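Local coordinates for protein malonyl CoA-ACP transacylase (Xanthomonas oryzae pv. oryzae, PDB 3K89) that probably transfers the malonyl group from malonyl-CoA to the holo acyl carrier protein, releasing CoA, as FabD enzymes of fatty acid synthesis do, at residues A7-G12 / T272-C277; V257-C262 / G285-I290. All blocks are in the same frame, centred on the assembly; numbering follows the deposited sequence.

How the contacts relate
Contact 1 (7-12 with 272-277) pairs two neighbouring strands of the central parallel sheet, and contact 2 (257-262 with 285-290) the helices that precede and follow strand 273-276. Their centres lie about 11 Å apart, and they meet directly: V9 CG1 is 3.7 Å from W259 CH2, and I274 CG2 is 3.7 Å from I287 CD1. The helix pair packs on the sheet face that carries V9 and I274. Both contacts approach the predicted nucleophile S94, the side chains of P11 and W259 being about 9 and 8 Å from its own. A bound glycerol, probably from the crystallisation liquor, lies about 3 Å from the P11 side chain and 5 Å from that of L286.

Contact 1: residues A7-G12 / T272-C277; sequences AFVFPG and TRIAEC
F8 and A275 form a bridged pair whose side chains lie on the same face of the sheet, and here the packing is close. The methyl CB of A275 sits over one face of the F8 ring, 3.8 Å from its centroid and 21° off the ring normal, a CH-pi contact displaced toward the CD1-CE1 rim. C277 lies between F8 and F10 and touches both rings, its CB 3.6 Å from F10 CE2. With SG anti to the backbone N (chi1 -170°), its sulfur reaches 3.7 Å from F8 CD2 and also touches F10 CE2; it lies at the edge of the F8 ring and oblique to that of F10. C277 O is buried without a polar partner and has F10 CD2 3.3 Å away. W76 and W79 pack further round F8, while helix 95-103 covers F10.

Four backbone hydrogen bonds fix the register: A7 N to R273 O, A275 N to A7 O, V9 N to A275 O and C277 N to V9 O. The last is 2.8 Å long with an N-H...O angle of 173°. Residues 7-10 and 273-276 are thus adjacent parallel strands at the centre of the acyltransferase alpha/beta domain, with strand 86-92 on the other side of 6-10, leading into the predicted nucleophile elbow.

On the opposite face, V9 and I274 cross obliquely, with V9 CG1 3.7 Å from I274 CG2, whereas A7 CB comes no nearer than 4.3 Å to I274 CG1. E276 OE2 comes 3.9 Å from P11 CB, while hydrogen bonds at the start of helix 282-290 hold the carboxylate, OE1 with S284 OG and OE2 with L283 N. At the other end R273, partly exposed, directs its guanidinium away from strand 7-10.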
loop_
_atom_site.group_PDB
_atom_site.type_symbol
_atom_site.label_atom_id
_atom_site.label_comp_id
_atom_site.label_asym_id
_atom_site.label_seq_id
_atom_site.Cartn_x
_atom_site.Cartn_y
_atom_site.Cartn_z
ATOM N N ALA A 7 7.403 14.566 0.001
ATOM C CA ALA A 7 6.182 13.755 -0.051
ATOM C C ALA A 7 6.253 12.677 1.032
ATOM O O ALA A 7 7.341 12.303 1.482
ATOM C CB ALA A 7 6.004 13.106 -1.420
ATOM N N PHE A 8 5.087 12.191 1.449
ATOM C CA PHE A 8 5.005 11.027 2.340
ATOM C C PHE A 8 4.341 9.910 1.550
ATOM O O PHE A 8 3.394 10.167 0.790
ATOM C CB PHE A 8 4.155 11.332 3.571
ATOM C CG PHE A 8 4.939 11.829 4.753
ATOM C CD1 PHE A 8 5.957 12.770 4.587
ATOM C CD2 PHE A 8 4.625 11.389 6.035
ATOM C CE1 PHE A 8 6.667 13.233 5.698
ATOM C CE2 PHE A 8 5.323 11.847 7.149
ATOM C CZ PHE A 8 6.349 12.772 6.977
ATOM N N VAL A 9 4.852 8.690 1.731
ATOM C CA VAL A 9 4.244 7.478 1.123
ATOM C C VAL A 9 3.917 6.490 2.233
ATOM O O VAL A 9 4.634 6.421 3.229
ATOM C CB VAL A 9 5.122 6.812 0.021
ATOM C CG1 VAL A 9 5.301 7.755 -1.190
ATOM C CG2 VAL A 9 6.475 6.348 0.554
ATOM N N PHE A 10 2.842 5.713 2.044
ATOM C CA PHE A 10 2.373 4.815 3.098
ATOM C C PHE A 10 2.381 3.383 2.604
ATOM O O PHE A 10 1.921 3.109 1.498
ATOM C CB PHE A 10 0.963 5.226 3.535
ATOM C CG PHE A 10 0.893 6.645 4.044
ATOM C CD1 PHE A 10 0.717 7.716 3.152
ATOM C CD2 PHE A 10 1.059 6.909 5.407
ATOM C CE1 PHE A 10 0.690 9.055 3.647
ATOM C CE2 PHE A 10 1.011 8.222 5.909
ATOM C CZ PHE A 10 0.841 9.298 5.022
ATOM N N PRO A 11 2.943 2.469 3.412
ATOM C CA PRO A 11 3.093 1.080 2.976
ATOM C C PRO A 11 1.818 0.248 3.038
ATOM O O PRO A 11 0.852 0.609 3.703
ATOM C CB PRO A 11 4.110 0.515 3.970
ATOM C CG PRO A 11 3.825 1.272 5.217
ATOM C CD PRO A 11 3.529 2.694 4.746
ATOM N N GLY A 12 1.856 -0.886 2.346
ATOM C CA GLY A 12 0.697 -1.767 2.295
ATOM C C GLY A 12 1.106 -3.193 2.603
ATOM O O GLY A 12 2.172 -3.441 3.180
ATOM N N THR A 272 11.719 15.881 -4.021
ATOM C CA THR A 272 13.103 15.388 -3.916
ATOM C C THR A 272 13.326 14.563 -2.646
ATOM O O THR A 272 14.352 13.887 -2.502
ATOM C CB THR A 272 14.130 16.558 -3.899
ATOM O OG1 THR A 272 13.956 17.325 -2.705
ATOM C CG2 THR A 272 13.954 17.460 -5.111
ATOM N N ARG A 273 12.375 14.630 -1.715
ATOM C CA ARG A 273 12.494 13.943 -0.431
ATOM C C ARG A 273 11.209 13.178 -0.176
ATOM O O ARG A 273 10.142 13.743 -0.302
ATOM C CB ARG A 273 12.697 14.936 0.715
ATOM C CG ARG A 273 13.931 15.839 0.610
ATOM C CD ARG A 273 13.807 16.992 1.604
ATOM N NE ARG A 273 15.089 17.631 1.885
ATOM C CZ ARG A 273 15.268 18.605 2.780
ATOM N NH1 ARG A 273 14.246 19.069 3.490
ATOM N NH2 ARG A 273 16.479 19.117 2.969
ATOM N N ILE A 274 11.325 11.899 0.180
ATOM C CA ILE A 274 10.135 11.084 0.445
ATOM C C ILE A 274 10.298 10.319 1.746
ATOM O O ILE A 274 11.269 9.569 1.932
ATOM C CB ILE A 274 9.826 10.108 -0.722
ATOM C CG1 ILE A 274 9.665 10.860 -2.052
ATOM C CG2 ILE A 274 8.555 9.286 -0.426
ATOM C CD1 ILE A 274 9.439 9.982 -3.271
ATOM N N ALA A 275 9.351 10.504 2.653
ATOM C CA ALA A 275 9.339 9.709 3.886
ATOM C C ALA A 275 8.417 8.523 3.715
ATOM O O ALA A 275 7.297 8.680 3.233
ATOM C CB ALA A 275 8.881 10.544 5.051
ATOM N N GLU A 276 8.876 7.347 4.147
ATOM C CA GLU A 276 8.002 6.181 4.218
ATOM C C GLU A 276 7.367 6.172 5.607
ATOM O O GLU A 276 8.031 5.879 6.621
ATOM C CB GLU A 276 8.784 4.892 3.919
ATOM C CG GLU A 276 7.881 3.643 3.901
ATOM C CD GLU A 276 8.525 2.428 3.250
ATOM O OE1 GLU A 276 9.749 2.457 3.009
ATOM O OE2 GLU A 276 7.798 1.468 2.937
ATOM N N CYS A 277 6.075 6.491 5.650
ATOM C CA CYS A 277 5.402 6.765 6.911
ATOM C C CYS A 277 4.621 5.543 7.377
ATOM O O CYS A 277 3.418 5.426 7.149
ATOM C CB CYS A 277 4.478 7.971 6.739
ATOM S SG CYS A 277 3.799 8.588 8.275
#

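Contact 2: residues V257-C262 / G285-I290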
loop_
_atom_site.group_PDB
_atom_site.type_symbol
_atom_site.label_atom_id
_atom_site.label_comp_id
_atom_site.label_asym_id
_atom_site.label_seq_id
_atom_site.Cartn_x
_atom_site.Cartn_y
_atom_site.Cartn_z
ATOM N N VAL A 257 -1.390 -1.665 -9.701
ATOM C CA VAL A 257 -0.826 -0.539 -8.955
ATOM C C VAL A 257 0.319 0.039 -9.768
ATOM O O VAL A 257 1.291 -0.645 -10.051
ATOM C CB VAL A 257 -0.315 -1.004 -7.569
ATOM C CG1 VAL A 257 0.548 0.055 -6.866
ATOM C CG2 VAL A 257 -1.477 -1.366 -6.679
ATOM N N GLN A 258 0.188 1.308 -10.147
ATOM C CA GLN A 258 1.232 1.974 -10.941
ATOM C C GLN A 258 2.212 2.650 -9.980
ATOM O O GLN A 258 2.242 3.887 -9.862
ATOM C CB GLN A 258 0.602 3.017 -11.890
ATOM C CG GLN A 258 -0.484 2.463 -12.853
ATOM C CD GLN A 258 0.038 1.522 -13.924
ATOM O OE1 GLN A 258 -0.746 0.771 -14.526
ATOM N NE2 GLN A 258 1.341 1.564 -14.196
ATOM N N TRP A 259 2.965 1.845 -9.223
ATOM C CA TRP A 259 3.808 2.432 -8.181
ATOM C C TRP A 259 4.950 3.237 -8.806
ATOM O O TRP A 259 5.204 4.378 -8.398
ATOM C CB TRP A 259 4.318 1.394 -7.152
ATOM C CG TRP A 259 5.049 2.105 -6.029
ATOM C CD1 TRP A 259 6.405 2.061 -5.731
ATOM C CD2 TRP A 259 4.472 3.049 -5.119
ATOM N NE1 TRP A 259 6.675 2.903 -4.676
ATOM C CE2 TRP A 259 5.511 3.509 -4.274
ATOM C CE3 TRP A 259 3.162 3.528 -4.919
ATOM C CZ2 TRP A 259 5.290 4.448 -3.252
ATOM C CZ3 TRP A 259 2.935 4.440 -3.889
ATOM C CH2 TRP A 259 4.003 4.902 -3.075
ATOM N N THR A 260 5.593 2.669 -9.822
ATOM C CA THR A 260 6.631 3.412 -10.562
ATOM C C THR A 260 6.082 4.745 -11.049
ATOM O O THR A 260 6.710 5.778 -10.832
ATOM C CB THR A 260 7.186 2.571 -11.707
ATOM O OG1 THR A 260 7.819 1.427 -11.140
ATOM C CG2 THR A 260 8.234 3.347 -12.527
ATOM N N GLY A 261 4.891 4.711 -11.647
ATOM C CA GLY A 261 4.225 5.907 -12.152
ATOM C C GLY A 261 3.960 6.932 -11.068
ATOM O O GLY A 261 4.164 8.129 -11.279
ATOM N N CYS A 262 3.496 6.479 -9.900
ATOM C CA CYS A 262 3.223 7.405 -8.793
ATOM C C CYS A 262 4.493 8.112 -8.323
ATOM O O CYS A 262 4.490 9.314 -8.096
ATOM C CB CYS A 262 2.581 6.658 -7.604
ATOM S SG CYS A 262 0.847 6.202 -7.895
ATOM N N GLY A 285 12.892 1.166 -0.650
ATOM C CA GLY A 285 13.701 0.337 -1.578
ATOM C C GLY A 285 13.262 0.490 -3.028
ATOM O O GLY A 285 14.094 0.658 -3.937
ATOM N N LEU A 286 11.945 0.460 -3.255
ATOM C CA LEU A 286 11.400 0.669 -4.600
ATOM C C LEU A 286 11.748 2.047 -5.161
ATOM O O LEU A 286 12.139 2.168 -6.323
ATOM C CB LEU A 286 9.872 0.444 -4.621
ATOM C CG LEU A 286 9.435 -0.954 -4.163
ATOM C CD1 LEU A 286 7.920 -0.984 -4.087
ATOM C CD2 LEU A 286 9.945 -2.038 -5.138
ATOM N N ILE A 287 11.590 3.069 -4.326
ATOM C CA ILE A 287 11.849 4.453 -4.719
ATOM C C ILE A 287 13.314 4.608 -5.170
ATOM O O ILE A 287 13.570 5.241 -6.196
ATOM C CB ILE A 287 11.503 5.442 -3.590
ATOM C CG1 ILE A 287 9.977 5.545 -3.422
ATOM C CG2 ILE A 287 12.048 6.850 -3.907
ATOM C CD1 ILE A 287 9.528 6.082 -2.064
ATOM N N LYS A 288 14.241 4.015 -4.421
ATOM C CA LYS A 288 15.678 4.075 -4.761
ATOM C C LYS A 288 15.973 3.445 -6.118
ATOM O O LYS A 288 16.926 3.848 -6.806
ATOM C CB LYS A 288 16.539 3.426 -3.668
ATOM C CG LYS A 288 16.489 4.147 -2.321
ATOM C CD LYS A 288 17.533 3.619 -1.354
ATOM C CE LYS A 288 16.942 3.333 0.034
ATOM N NZ LYS A 288 15.938 4.336 0.510
ATOM N N ARG A 289 15.167 2.457 -6.507
ATOM C CA ARG A 289 15.309 1.802 -7.810
ATOM C C ARG A 289 14.646 2.607 -8.930
ATOM O O ARG A 289 15.125 2.606 -10.066
ATOM C CB ARG A 289 14.781 0.357 -7.755
ATOM C CG ARG A 289 14.997 -0.480 -9.015
ATOM C CD ARG A 289 16.481 -0.755 -9.286
ATOM N NE ARG A 289 16.681 -1.331 -10.615
ATOM C CZ ARG A 289 16.702 -0.626 -11.744
ATOM N NH1 ARG A 289 16.544 0.693 -11.710
ATOM N NH2 ARG A 289 16.884 -1.241 -12.909
ATOM N N ILE A 290 13.553 3.297 -8.608
ATOM C CA ILE A 290 12.813 4.093 -9.580
ATOM C C ILE A 290 13.569 5.371 -9.971
ATOM O O ILE A 290 13.684 5.712 -11.159
ATOM C CB ILE A 290 11.396 4.441 -9.044
ATOM C CG1 ILE A 290 10.554 3.166 -8.912
ATOM C CG2 ILE A 290 10.683 5.418 -9.983
ATOM C CD1 ILE A 290 9.407 3.275 -7.889
#
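A chi1 of -174° swings the indole of W259 away from its own backbone N and out to helix 282-290. From that helix, L286 CG and I290 CG1 lie beside the backbone N, anti to the carbonyl carbon, and chi2 values of 174° and 156° extend each chain to a CD1 methyl that meets the indole. The five-membered end receives both: W259 CD1 is 3.8 Å from L286 CD1 and 3.9 Å from I290 CD1. The side chains of L286 and I290 each cross that of W259 at about a right angle. L286 CB also lies 4.0 Å from W259 NE1, a nitrogen buried here with no polar partner in the model.

The same I290 CD1 methyl also lies 3.9 Å from T260 CA, and I290 CG1 is 3.9 Å from T260 OG1. No hydrogen bond crosses between the segments; the contact is van der Waals packing, 227 Å² of buried surface in all. The indole also meets H93, next to the predicted nucleophile S94. Helix 282-290 links the neighbouring parallel strands 273-276 and 295-298 as a beta-alpha-beta crossover, and with helix 259-268 it covers the V9 and I274 face of the parallel sheet in the acyl transferase domain.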